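Local coordinates for epidermin biosynthesis protein EpiD (Staphylococcus aureus, PDB 3QJG) that probably catalyses the FMN-dependent oxidative decarboxylation of the C-terminal cysteine of the epidermin precursor peptide, a step in lantibiotic maturation, at residues E27-F32 against V171-I175. Residues are numbered along the deposited sequence; the frame is centred on the assembly and turned at random.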
loop_
_atom_site.group_PDB
_atom_site.type_symbol
_atom_site.label_atom_id
_atom_site.label_comp_id
_atom_site.label_asym_id
_atom_site.label_seq_id
_atom_site.Cartn_x
_atom_site.Cartn_y
_atom_site.Cartn_z
ATOM N N GLU A 27 14.694 19.080 33.381
ATOM C CA GLU A 27 14.626 19.807 34.632
ATOM C C GLU A 27 13.651 19.183 35.642
ATOM O O GLU A 27 13.897 19.218 36.819
ATOM C CB GLU A 27 14.268 21.294 34.382
ATOM C CG GLU A 27 15.330 22.123 33.616
ATOM C CD GLU A 27 16.788 21.920 34.113
ATOM O OE1 GLU A 27 17.649 21.476 33.312
ATOM O OE2 GLU A 27 17.069 22.222 35.297
ATOM N N LEU A 28 12.516 18.665 35.163
ATOM C CA LEU A 28 11.564 17.945 36.004
ATOM C C LEU A 28 12.177 16.662 36.587
ATOM O O LEU A 28 11.850 16.292 37.709
ATOM C CB LEU A 28 10.305 17.702 35.224
ATOM C CG LEU A 28 9.488 18.992 35.051
ATOM C CD1 LEU A 28 8.484 18.863 33.922
ATOM C CD2 LEU A 28 8.774 19.302 36.324
ATOM N N LYS A 29 13.114 16.039 35.872
ATOM C CA LYS A 29 13.851 14.902 36.410
ATOM C C LYS A 29 14.635 15.163 37.706
ATOM O O LYS A 29 14.886 14.239 38.436
ATOM C CB LYS A 29 14.723 14.252 35.335
ATOM C CG LYS A 29 13.885 13.272 34.465
ATOM C CD LYS A 29 14.300 11.865 34.837
ATOM C CE LYS A 29 13.210 10.889 34.788
ATOM N NZ LYS A 29 13.706 9.692 35.511
ATOM N N SER A 30 14.972 16.408 38.011
ATOM C CA SER A 30 15.568 16.732 39.316
ATOM C C SER A 30 14.559 16.716 40.479
ATOM O O SER A 30 14.967 16.478 41.602
ATOM C CB SER A 30 16.256 18.096 39.264
ATOM O OG SER A 30 15.279 19.121 39.099
ATOM N N LYS A 31 13.262 16.961 40.211
ATOM C CA LYS A 31 12.219 16.920 41.240
ATOM C C LYS A 31 11.405 15.628 41.274
ATOM O O LYS A 31 10.883 15.262 42.315
ATOM C CB LYS A 31 11.243 18.049 41.034
ATOM C CG LYS A 31 10.460 18.388 42.267
ATOM C CD LYS A 31 9.224 19.221 41.918
ATOM C CE LYS A 31 8.768 20.079 43.072
ATOM N NZ LYS A 31 7.613 20.932 42.631
ATOM N N PHE A 32 11.278 14.948 40.144
ATOM C CA PHE A 32 10.331 13.830 40.030
ATOM C C PHE A 32 11.017 12.544 39.645
ATOM O O PHE A 32 11.990 12.557 38.912
ATOM C CB PHE A 32 9.288 14.179 38.997
ATOM C CG PHE A 32 8.347 15.250 39.423
ATOM C CD1 PHE A 32 7.290 14.964 40.274
ATOM C CD2 PHE A 32 8.501 16.542 38.957
ATOM C CE1 PHE A 32 6.386 15.981 40.656
ATOM C CE2 PHE A 32 7.600 17.559 39.316
ATOM C CZ PHE A 32 6.553 17.279 40.181
ATOM N N VAL A 171 7.969 26.308 36.078
ATOM C CA VAL A 171 7.134 25.121 36.086
ATOM C C VAL A 171 7.397 24.355 37.363
ATOM O O VAL A 171 6.454 23.978 38.046
ATOM C CB VAL A 171 7.431 24.235 34.817
ATOM C CG1 VAL A 171 6.583 22.941 34.832
ATOM C CG2 VAL A 171 7.194 25.054 33.534
ATOM N N LEU A 172 8.680 24.115 37.689
ATOM C CA LEU A 172 9.042 23.364 38.915
ATOM C C LEU A 172 8.437 23.995 40.167
ATOM O O LEU A 172 7.958 23.281 41.046
ATOM C CB LEU A 172 10.543 23.293 39.129
ATOM C CG LEU A 172 11.277 22.170 38.421
ATOM C CD1 LEU A 172 12.731 22.175 38.743
ATOM C CD2 LEU A 172 10.716 20.833 38.868
ATOM N N GLU A 173 8.467 25.329 40.226
ATOM C CA GLU A 173 7.946 26.086 41.371
ATOM C C GLU A 173 6.435 26.128 41.431
ATOM O O GLU A 173 5.882 26.363 42.495
ATOM C CB GLU A 173 8.451 27.544 41.357
ATOM C CG GLU A 173 9.898 27.624 41.618
ATOM C CD GLU A 173 10.402 29.024 41.769
ATOM O OE1 GLU A 173 11.492 29.155 42.339
ATOM O OE2 GLU A 173 9.733 29.979 41.318
ATOM N N PHE A 174 5.761 25.948 40.303
ATOM C CA PHE A 174 4.297 26.097 40.281
ATOM C C PHE A 174 3.676 24.768 40.670
ATOM O O PHE A 174 2.566 24.741 41.147
ATOM C CB PHE A 174 3.825 26.541 38.898
ATOM C CG PHE A 174 2.346 26.950 38.816
ATOM C CD1 PHE A 174 1.896 28.153 39.381
ATOM C CD2 PHE A 174 1.430 26.152 38.119
ATOM C CE1 PHE A 174 0.542 28.534 39.267
ATOM C CE2 PHE A 174 0.095 26.502 38.014
ATOM C CZ PHE A 174 -0.366 27.697 38.591
ATOM N N ILE A 175 4.370 23.653 40.463
ATOM C CA ILE A 175 3.709 22.359 40.683
ATOM C C ILE A 175 4.209 21.708 41.975
ATOM O O ILE A 175 3.639 20.691 42.365
ATOM C CB ILE A 175 3.802 21.379 39.440
ATOM C CG1 ILE A 175 5.178 20.755 39.292
ATOM C CG2 ILE A 175 3.526 22.093 38.179
ATOM C CD1 ILE A 175 5.373 20.037 37.950
ATOM O OXT ILE A 175 5.149 22.177 42.655
#
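Two helices packed on one face of the parallel part of the central mixed sheet come together here, where the residues following helix 21-28 pack against the last turn of helix 168-174 and Lys31 reaches the chain terminus itself. The Lys31 side chain leaves with CG anti to the backbone N (chi1 -159°) and stays extended, which carries NZ across to the second helix. There Lys31 NZ donates a hydrogen bond to Leu172 O at 2.9 Å, in the carbonyl plane with a C=O...N angle of 157°. Lys31 NZ also lies 2.8 Å from Ile175 OXT, a salt bridge with the terminal carboxylate. One ammonium group thus takes up a carbonyl near the helix end and probably offsets the carboxylate charge.

Beneath this polar grip the aliphatic part of Lys31 runs antiparallel to the Leu172 side chain, Lys31 CB lying 3.6 Å from Leu172 CD2. Leu172 CD2 also meets Leu28 CD2 at 3.5 Å. Leu172 CD1 lies 3.7 Å from Glu27 O, which already accepts bonds from Ser30 N and OG. Further in, Ile175 CD1 approaches Phe32 CE2 obliquely at 3.6 Å and lies 3.8 Å from Leu28 CD2. Leu28 packs on Val35 of strand 34-39, Val171 and Ile175 on Ile81 of strand 79-85 and Phe116 of strand 113-120. The chain's final helix thus covers the sheet beside the first, within the Rossmann-like alpha/beta fold of EpiD's flavoprotein (cysteine decarboxylase) family.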